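Long-range contacts in magnesium transporter (Enterococcus faecalis, PDB 2OUX), which probably transports magnesium ions across the cell membrane as a homodimer, the part described here being its cytosolic N and CBS domains: residues 58-63 with 86-91; 96-101 with 126-131; 145-150 with 245-250. All coordinates share one frame; numbering follows the deposited sequence.

Contact 1 (58-63 with 86-91); sequences LSPKEL and PSYAAD
The hydroxyl of Tyr88 donates a short hydrogen bond to the backbone carbonyl of Leu58, OH to O 2.6 Å. It reaches the oxygen from above the carbonyl plane, 43° out of it, while the oxygen itself lies at the edge of the tyrosine ring, near the ring's plane. With CG anti to the backbone N (chi1 -176°), the tyrosine extends from helix 86-93 across the start of helix 60-67, and its length and polar end suit it to this span.

Pro60 and Leu63 pack against the same ring. CG of Pro60 lies 3.6 Å from CE1 of Tyr88, and CD2 of Leu63 is 3.7 Å from CE2 of Tyr88, the leucine crossing the tyrosine at about a right angle. Ser59 and Glu62 form a capping box at this helix start within the MgtE N domain: Glu62 N donates to Ser59 OG at 3.1 Å, and Ser59 N to Glu62 OE1 at 3.0 Å. Proline suits the first turn that follows, where its missing N-H costs no helical bond. CB of Pro60 also meets the CB of Asp91, 3.7 Å away, so the aspartate contributes its aliphatic carbon here. Leu54 and Tyr55 of helix 48-57 continue the apolar packing around Leu63, and Glu62 has a further partner in Arg28, a salt bridge.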
loop_
_atom_site.group_PDB
_atom_site.type_symbol
_atom_site.label_atom_id
_atom_site.label_comp_id
_atom_site.label_asym_id
_atom_site.label_seq_id
_atom_site.Cartn_x
_atom_site.Cartn_y
_atom_site.Cartn_z
ATOM N N LEU A 58 25.418 9.702 -11.755
ATOM C CA LEU A 58 24.222 8.871 -11.754
ATOM C C LEU A 58 23.767 8.543 -13.162
ATOM O O LEU A 58 23.798 9.391 -14.048
ATOM C CB LEU A 58 23.097 9.575 -10.998
ATOM C CG LEU A 58 23.405 9.811 -9.519
ATOM C CD1 LEU A 58 22.381 10.742 -8.908
ATOM C CD2 LEU A 58 23.432 8.478 -8.801
ATOM N N SER A 59 23.358 7.298 -13.356
ATOM C CA SER A 59 22.881 6.839 -14.649
ATOM C C SER A 59 21.468 7.374 -14.860
ATOM O O SER A 59 20.822 7.824 -13.919
ATOM C CB SER A 59 22.833 5.317 -14.674
ATOM O OG SER A 59 21.803 4.843 -13.819
ATOM N N PRO A 60 20.978 7.343 -16.106
ATOM C CA PRO A 60 19.624 7.833 -16.362
ATOM C C PRO A 60 18.593 7.057 -15.542
ATOM O O PRO A 60 17.617 7.637 -15.064
ATOM C CB PRO A 60 19.469 7.625 -17.863
ATOM C CG PRO A 60 20.866 7.942 -18.359
ATOM C CD PRO A 60 21.717 7.165 -17.370
ATOM N N LYS A 61 18.807 5.752 -15.381
ATOM C CA LYS A 61 17.889 4.938 -14.589
ATOM C C LYS A 61 17.881 5.448 -13.161
ATOM O O LYS A 61 16.825 5.700 -12.591
ATOM C CB LYS A 61 18.311 3.467 -14.571
ATOM C CG LYS A 61 18.171 2.751 -15.890
ATOM C CD LYS A 61 18.502 1.269 -15.740
ATOM C CE LYS A 61 18.598 0.568 -17.101
ATOM N NZ LYS A 61 17.342 0.660 -17.912
ATOM N N GLU A 62 19.065 5.597 -12.582
ATOM C CA GLU A 62 19.174 6.074 -11.211
ATOM C C GLU A 62 18.562 7.468 -11.020
ATOM O O GLU A 62 17.917 7.740 -10.010
ATOM C CB GLU A 62 20.644 6.071 -10.779
ATOM C CG GLU A 62 21.275 4.685 -10.902
ATOM C CD GLU A 62 22.761 4.664 -10.584
ATOM O OE1 GLU A 62 23.438 5.661 -10.892
ATOM O OE2 GLU A 62 23.252 3.644 -10.048
ATOM N N LEU A 63 18.753 8.352 -11.989
ATOM C CA LEU A 63 18.191 9.689 -11.862
ATOM C C LEU A 63 16.669 9.629 -12.004
ATOM O O LEU A 63 15.946 10.405 -11.390
ATOM C CB LEU A 63 18.775 10.617 -12.921
ATOM C CG LEU A 63 18.600 12.090 -12.572
ATOM C CD1 LEU A 63 19.462 12.433 -11.367
ATOM C CD2 LEU A 63 18.975 12.943 -13.762
ATOM N N PRO A 86 20.342 16.697 -23.902
ATOM C CA PRO A 86 19.127 16.137 -24.492
ATOM C C PRO A 86 19.084 14.613 -24.498
ATOM O O PRO A 86 18.080 14.019 -24.116
ATOM C CB PRO A 86 19.132 16.732 -25.894
ATOM C CG PRO A 86 19.653 18.116 -25.639
ATOM C CD PRO A 86 20.805 17.869 -24.670
ATOM N N SER A 87 20.168 13.978 -24.925
ATOM C CA SER A 87 20.204 12.523 -24.967
ATOM C C SER A 87 20.066 11.922 -23.569
ATOM O O SER A 87 19.365 10.929 -23.376
ATOM C CB SER A 87 21.506 12.041 -25.603
ATOM O OG SER A 87 22.622 12.514 -24.872
ATOM N N TYR A 88 20.741 12.528 -22.598
ATOM C CA TYR A 88 20.698 12.058 -21.219
ATOM C C TYR A 88 19.281 12.206 -20.660
ATOM O O TYR A 88 18.755 11.283 -20.035
ATOM C CB TYR A 88 21.686 12.864 -20.370
ATOM C CG TYR A 88 21.811 12.414 -18.931
ATOM C CD1 TYR A 88 22.542 11.274 -18.588
ATOM C CD2 TYR A 88 21.238 13.154 -17.906
ATOM C CE1 TYR A 88 22.694 10.889 -17.253
ATOM C CE2 TYR A 88 21.378 12.781 -16.577
ATOM C CZ TYR A 88 22.110 11.655 -16.252
ATOM O OH TYR A 88 22.254 11.310 -14.925
ATOM N N ALA A 89 18.670 13.368 -20.887
ATOM C CA ALA A 89 17.311 13.631 -20.415
ATOM C C ALA A 89 16.335 12.604 -20.976
ATOM O O ALA A 89 15.527 12.024 -20.240
ATOM C CB ALA A 89 16.873 15.048 -20.810
ATOM N N ALA A 90 16.421 12.370 -22.281
ATOM C CA ALA A 90 15.543 11.415 -22.940
ATOM C C ALA A 90 15.657 10.022 -22.319
ATOM O O ALA A 90 14.648 9.381 -22.030
ATOM C CB ALA A 90 15.859 11.357 -24.439
ATOM N N ASP A 91 16.881 9.551 -22.117
ATOM C CA ASP A 91 17.077 8.232 -21.526
ATOM C C ASP A 91 16.465 8.155 -20.130
ATOM O O ASP A 91 15.946 7.112 -19.713
ATOM C CB ASP A 91 18.568 7.901 -21.443
ATOM C CG ASP A 91 19.194 7.706 -22.804
ATOM O OD1 ASP A 91 18.445 7.368 -23.747
ATOM O OD2 ASP A 91 20.432 7.872 -22.925
#

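Contact 2 (96-101 with 126-131); sequences MYTDNA and GEIKEL. With MG (magnesium ion), chain F.
Thr98 and Ile128 run antiparallel as side chains, overlapping at their methyls, where the start of helix 98-107 lies against residues 126-131 of helix 122-131. The methyl of the threonine does the touching. OG1 turns to the side of the backbone N (chi1 -49°), which puts Thr98 CG2 opposite that N and among three residues of the other helix: CD1 of Ile128, CD2 of Leu131 at 3.8 Å, and the carbonyl oxygen of Glu127 at 3.7 Å. The approach of Thr98 CG2 to Ile128 CD1, 3.2 Å, is tighter than usual for two carbons, and the placing of that isoleucine methyl, which also crowds Ala101, is doubtful in detail. Glu127 crosses the threonine at about a right angle, its CB 3.9 Å from Thr98 OG1, and its chain then bends at chi2 and carries the carboxylate away. Alanine at 101 suits a place where a second helix passes close, and Val102 and Leu105 extend the apolar surface under Ile128.

The hydroxyl of Thr98 has its partners beyond this interface, in Glu146 and Thr145, so one small side chain offers a methyl to the helix pair and a polar atom to the CBS region. Asp99 OD2 binds a magnesium ion at 2.1 Å, and four waters and Asp252 complete the six ligands. One of those waters donates to Asp99 OD1 at 2.8 Å; another lies 2.7 Å from Asn100 OD1, to which it can donate, so the helix meets the ion directly and also through its hydration shell. Two carboxylates brought to one cation would probably repel each other without it, which is consistent with magnesium favouring the closeness of the N domain and the second CBS repeat.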
loop_
_atom_site.group_PDB
_atom_site.type_symbol
_atom_site.label_atom_id
_atom_site.label_comp_id
_atom_site.label_asym_id
_atom_site.label_seq_id
_atom_site.Cartn_x
_atom_site.Cartn_y
_atom_site.Cartn_z
HETATM N N MSE A 96 11.748 6.487 -16.206
HETATM C CA MSE A 96 10.794 6.816 -15.153
HETATM C C MSE A 96 9.559 5.952 -15.337
HETATM O O MSE A 96 9.383 5.328 -16.382
HETATM C CB MSE A 96 10.360 8.287 -15.248
HETATM C CG MSE A 96 11.449 9.323 -15.001
HETATM SE SE MSE A 96 10.896 11.153 -15.432
HETATM C CE MSE A 96 9.520 11.401 -14.089
ATOM N N TYR A 97 8.707 5.894 -14.322
ATOM C CA TYR A 97 7.464 5.149 -14.482
ATOM C C TYR A 97 6.631 5.994 -15.431
ATOM O O TYR A 97 6.596 7.227 -15.320
ATOM C CB TYR A 97 6.747 4.971 -13.145
ATOM C CG TYR A 97 7.420 3.934 -12.298
ATOM C CD1 TYR A 97 7.418 2.593 -12.685
ATOM C CD2 TYR A 97 8.114 4.293 -11.145
ATOM C CE1 TYR A 97 8.097 1.629 -11.946
ATOM C CE2 TYR A 97 8.800 3.335 -10.393
ATOM C CZ TYR A 97 8.787 2.008 -10.803
ATOM O OH TYR A 97 9.467 1.058 -10.083
ATOM N N THR A 98 5.980 5.331 -16.375
ATOM C CA THR A 98 5.177 6.019 -17.367
ATOM C C THR A 98 4.263 7.124 -16.841
ATOM O O THR A 98 4.241 8.218 -17.383
ATOM C CB THR A 98 4.360 5.015 -18.147
ATOM O OG1 THR A 98 5.232 3.956 -18.581
ATOM C CG2 THR A 98 3.714 5.689 -19.365
ATOM N N ASP A 99 3.514 6.867 -15.783
ATOM C CA ASP A 99 2.627 7.910 -15.295
ATOM C C ASP A 99 3.419 9.177 -14.980
ATOM O O ASP A 99 2.994 10.286 -15.319
ATOM C CB ASP A 99 1.849 7.428 -14.066
ATOM C CG ASP A 99 2.746 7.074 -12.897
ATOM O OD1 ASP A 99 3.978 6.909 -13.061
ATOM O OD2 ASP A 99 2.185 6.952 -11.804
ATOM N N ASN A 100 4.583 9.012 -14.360
ATOM C CA ASN A 100 5.414 10.151 -14.007
ATOM C C ASN A 100 6.035 10.796 -15.236
ATOM O O ASN A 100 6.202 12.012 -15.279
ATOM C CB ASN A 100 6.518 9.731 -13.041
ATOM C CG ASN A 100 5.971 9.202 -11.727
ATOM O OD1 ASN A 100 4.986 9.719 -11.200
ATOM N ND2 ASN A 100 6.623 8.179 -11.182
ATOM N N ALA A 101 6.381 9.988 -16.229
ATOM C CA ALA A 101 6.970 10.529 -17.446
ATOM C C ALA A 101 5.945 11.416 -18.161
ATOM O O ALA A 101 6.237 12.566 -18.497
ATOM C CB ALA A 101 7.428 9.402 -18.357
ATOM N N GLY A 126 6.740 4.097 -26.667
ATOM C CA GLY A 126 5.468 3.395 -26.775
ATOM C C GLY A 126 4.420 3.622 -25.695
ATOM O O GLY A 126 3.358 4.177 -25.972
ATOM N N GLU A 127 4.700 3.187 -24.467
ATOM C CA GLU A 127 3.747 3.348 -23.371
ATOM C C GLU A 127 3.462 4.814 -23.056
ATOM O O GLU A 127 2.327 5.182 -22.751
ATOM C CB GLU A 127 4.253 2.651 -22.106
ATOM C CG GLU A 127 4.194 1.129 -22.138
ATOM C CD GLU A 127 5.220 0.517 -23.060
ATOM O OE1 GLU A 127 6.379 0.990 -23.060
ATOM O OE2 GLU A 127 4.879 -0.450 -23.774
ATOM N N ILE A 128 4.494 5.647 -23.124
ATOM C CA ILE A 128 4.330 7.067 -22.849
ATOM C C ILE A 128 3.336 7.678 -23.848
ATOM O O ILE A 128 2.524 8.548 -23.495
ATOM C CB ILE A 128 5.676 7.835 -22.971
ATOM C CG1 ILE A 128 6.638 7.438 -21.843
ATOM C CG2 ILE A 128 5.403 9.331 -22.987
ATOM C CD1 ILE A 128 6.067 7.621 -20.465
ATOM N N LYS A 129 3.403 7.228 -25.097
ATOM C CA LYS A 129 2.516 7.765 -26.119
ATOM C C LYS A 129 1.062 7.365 -25.927
ATOM O O LYS A 129 0.165 8.157 -26.205
ATOM C CB LYS A 129 3.007 7.378 -27.524
ATOM C CG LYS A 129 4.137 8.287 -28.022
ATOM C CD LYS A 129 4.516 8.039 -29.476
ATOM C CE LYS A 129 5.486 9.112 -29.964
ATOM N NZ LYS A 129 6.010 8.851 -31.338
ATOM N N GLU A 130 0.823 6.156 -25.432
ATOM C CA GLU A 130 -0.547 5.711 -25.209
ATOM C C GLU A 130 -1.217 6.554 -24.129
ATOM O O GLU A 130 -2.246 7.193 -24.363
ATOM C CB GLU A 130 -0.580 4.252 -24.763
ATOM C CG GLU A 130 0.084 3.271 -25.708
ATOM C CD GLU A 130 0.148 1.873 -25.117
ATOM O OE1 GLU A 130 0.700 1.724 -24.007
ATOM O OE2 GLU A 130 -0.355 0.925 -25.754
ATOM N N LEU A 131 -0.612 6.565 -22.947
ATOM C CA LEU A 131 -1.176 7.282 -21.810
ATOM C C LEU A 131 -1.296 8.793 -21.942
ATOM O O LEU A 131 -2.004 9.425 -21.157
ATOM C CB LEU A 131 -0.411 6.916 -20.531
ATOM C CG LEU A 131 -0.779 5.563 -19.894
ATOM C CD1 LEU A 131 -0.521 4.423 -20.869
ATOM C CD2 LEU A 131 0.047 5.361 -18.628
HETATM MG MG MG F . 2.526 6.304 -9.829
HETATM O O HOH W 1 4.620 5.740 -10.652
HETATM O O HOH W 2 3.658 8.391 -9.286
HETATM O O HOH W 3 1.660 4.274 -10.262
HETATM O O HOH W 4 3.326 5.703 -7.978
#

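Contact 3 (145-150 with 245-250); sequences TEFVSI and LGIVTV
A phenylalanine ring lies beside a glycine at a bulge in strand 244-249, with a carbonyl oxygen at the ring's edge. CE2 of Phe147 is 3.6 Å from the CA of Gly246 and equally 3.6 Å from the O of Leu245, which sits near the plane of the ring. An aromatic C-H edge carries a slight positive charge, so this is a favourable place for a carbonyl oxygen, although no hydrogen bond joins the two segments. Leu245 and Gly246 both face Val237 of the neighbouring strand, a classic beta bulge. Glycine fits here twice over: its extended backbone, phi -178° and psi -168°, is easy for a residue without a side chain, and its bare CA lets the ring come near.

Phe147 reaches this spot with CG between its backbone N and carbonyl carbon (chi1 58°), which brings the CE2 side of the ring up to the glycine. CB of Phe147 meets both methyls of Ile247, CG2 at 3.9 Å and CD1 at 4.0 Å. The isoleucine also touches Tyr177, one of the residues of a magnesium site, and thus spans from the phenylalanine to the strand 175-179. Thr145 adds its methyl, CG2 standing 4.1 Å from the O of Leu245, while its hydroxyl is engaged with Thr98.

The backbone before the phenylalanine is bent by an inverse gamma turn centred on Glu146, closed by a bond from Phe147 N to Thr145 O of 2.9 Å. The Glu146 side chain leaves the backbone away from strand 244-249, and its carboxylate is bonded to Thr144 and Thr98. Packing of one CBS repeat against the other fits the paired CBS domains of a Bateman module, here joining the lead-in to the first strand of repeat 1 to the last strand of repeat 2.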
loop_
_atom_site.group_PDB
_atom_site.type_symbol
_atom_site.label_atom_id
_atom_site.label_comp_id
_atom_site.label_asym_id
_atom_site.label_seq_id
_atom_site.Cartn_x
_atom_site.Cartn_y
_atom_site.Cartn_z
ATOM N N THR A 145 1.674 1.822 -16.357
ATOM C CA THR A 145 1.750 0.530 -17.025
ATOM C C THR A 145 2.593 -0.595 -16.436
ATOM O O THR A 145 2.471 -1.742 -16.858
ATOM C CB THR A 145 2.236 0.744 -18.462
ATOM O OG1 THR A 145 3.511 1.408 -18.430
ATOM C CG2 THR A 145 1.242 1.612 -19.238
ATOM N N GLU A 146 3.448 -0.292 -15.472
ATOM C CA GLU A 146 4.311 -1.329 -14.934
ATOM C C GLU A 146 3.687 -2.215 -13.857
ATOM O O GLU A 146 4.014 -2.097 -12.682
ATOM C CB GLU A 146 5.602 -0.685 -14.438
ATOM C CG GLU A 146 6.302 0.157 -15.520
ATOM C CD GLU A 146 5.677 1.549 -15.691
ATOM O OE1 GLU A 146 4.792 1.911 -14.890
ATOM O OE2 GLU A 146 6.083 2.290 -16.613
ATOM N N PHE A 147 2.796 -3.108 -14.281
ATOM C CA PHE A 147 2.108 -4.034 -13.380
ATOM C C PHE A 147 2.490 -5.473 -13.740
ATOM O O PHE A 147 3.014 -5.736 -14.825
ATOM C CB PHE A 147 0.586 -3.869 -13.501
ATOM C CG PHE A 147 0.057 -4.089 -14.903
ATOM C CD1 PHE A 147 -0.022 -5.371 -15.443
ATOM C CD2 PHE A 147 -0.318 -3.008 -15.702
ATOM C CE1 PHE A 147 -0.457 -5.574 -16.754
ATOM C CE2 PHE A 147 -0.756 -3.201 -17.015
ATOM C CZ PHE A 147 -0.825 -4.490 -17.543
ATOM N N VAL A 148 2.209 -6.402 -12.835
ATOM C CA VAL A 148 2.524 -7.802 -13.078
ATOM C C VAL A 148 1.288 -8.599 -13.472
ATOM O O VAL A 148 0.299 -8.627 -12.745
ATOM C CB VAL A 148 3.129 -8.476 -11.824
ATOM C CG1 VAL A 148 3.500 -9.918 -12.139
ATOM C CG2 VAL A 148 4.335 -7.696 -11.347
ATOM N N SER A 149 1.349 -9.257 -14.620
ATOM C CA SER A 149 0.229 -10.074 -15.059
ATOM C C SER A 149 0.712 -11.466 -15.470
ATOM O O SER A 149 1.807 -11.621 -16.010
ATOM C CB SER A 149 -0.496 -9.397 -16.226
ATOM O OG SER A 149 0.415 -8.990 -17.226
ATOM N N ILE A 150 -0.104 -12.473 -15.193
ATOM C CA ILE A 150 0.223 -13.853 -15.534
ATOM C C ILE A 150 -1.039 -14.543 -16.034
ATOM O O ILE A 150 -2.132 -13.976 -15.963
ATOM C CB ILE A 150 0.726 -14.633 -14.304
ATOM C CG1 ILE A 150 -0.347 -14.603 -13.213
ATOM C CG2 ILE A 150 2.032 -14.054 -13.819
ATOM C CD1 ILE A 150 -0.106 -15.561 -12.066
ATOM N N LEU A 245 -5.232 -2.401 -18.788
ATOM C CA LEU A 245 -4.403 -1.319 -19.306
ATOM C C LEU A 245 -3.353 -0.809 -18.339
ATOM O O LEU A 245 -2.256 -0.428 -18.748
ATOM C CB LEU A 245 -5.285 -0.148 -19.759
ATOM C CG LEU A 245 -6.148 -0.426 -20.997
ATOM C CD1 LEU A 245 -6.989 0.808 -21.349
ATOM C CD2 LEU A 245 -5.250 -0.815 -22.163
ATOM N N GLY A 246 -3.691 -0.781 -17.056
ATOM C CA GLY A 246 -2.737 -0.300 -16.079
ATOM C C GLY A 246 -3.265 -0.383 -14.661
ATOM O O GLY A 246 -4.284 -1.028 -14.392
ATOM N N ILE A 247 -2.557 0.269 -13.748
ATOM C CA ILE A 247 -2.949 0.284 -12.352
ATOM C C ILE A 247 -2.789 1.676 -11.789
ATOM O O ILE A 247 -1.950 2.450 -12.248
ATOM C CB ILE A 247 -2.072 -0.652 -11.496
ATOM C CG1 ILE A 247 -0.593 -0.337 -11.746
ATOM C CG2 ILE A 247 -2.410 -2.113 -11.794
ATOM C CD1 ILE A 247 0.349 -1.005 -10.765
ATOM N N VAL A 248 -3.597 1.975 -10.784
ATOM C CA VAL A 248 -3.548 3.252 -10.095
ATOM C C VAL A 248 -3.157 2.870 -8.671
ATOM O O VAL A 248 -3.832 2.064 -8.038
ATOM C CB VAL A 248 -4.927 3.941 -10.113
ATOM C CG1 VAL A 248 -4.945 5.097 -9.169
ATOM C CG2 VAL A 248 -5.243 4.417 -11.511
ATOM N N THR A 249 -2.070 3.455 -8.178
ATOM C CA THR A 249 -1.554 3.148 -6.854
ATOM C C THR A 249 -2.003 4.100 -5.755
ATOM O O THR A 249 -2.269 5.267 -6.009
ATOM C CB THR A 249 -0.020 3.096 -6.900
ATOM O OG1 THR A 249 0.489 4.337 -7.408
ATOM C CG2 THR A 249 0.425 1.978 -7.820
ATOM N N VAL A 250 -2.061 3.597 -4.523
ATOM C CA VAL A 250 -2.517 4.407 -3.405
ATOM C C VAL A 250 -1.712 5.678 -3.161
ATOM O O VAL A 250 -2.257 6.674 -2.695
ATOM C CB VAL A 250 -2.566 3.593 -2.084
ATOM C CG1 VAL A 250 -1.153 3.258 -1.593
ATOM C CG2 VAL A 250 -3.320 4.370 -1.036
#

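Contacts 1 and 2 both belong to the MgtE N domain, their centres about 15 Å apart, with helix 86-93 of contact 1 followed in the chain by helix 98-107 of contact 2. Contact 3 joins the two CBS repeats and lies about 12 Å from contact 2, centre to centre, but 24 Å from contact 1. Contacts 2 and 3 meet directly: Thr98 OG1 is 2.7 Å from Glu146 OE2, a probable hydrogen bond, and Leu131 CD1 is 3.7 Å from Thr145 CG2. The magnesium ion held by Asp99 and Asp252 joins the N domain to the second CBS repeat, while the Thr98 bonds reach the first; contact 1 lies away from the metal sites.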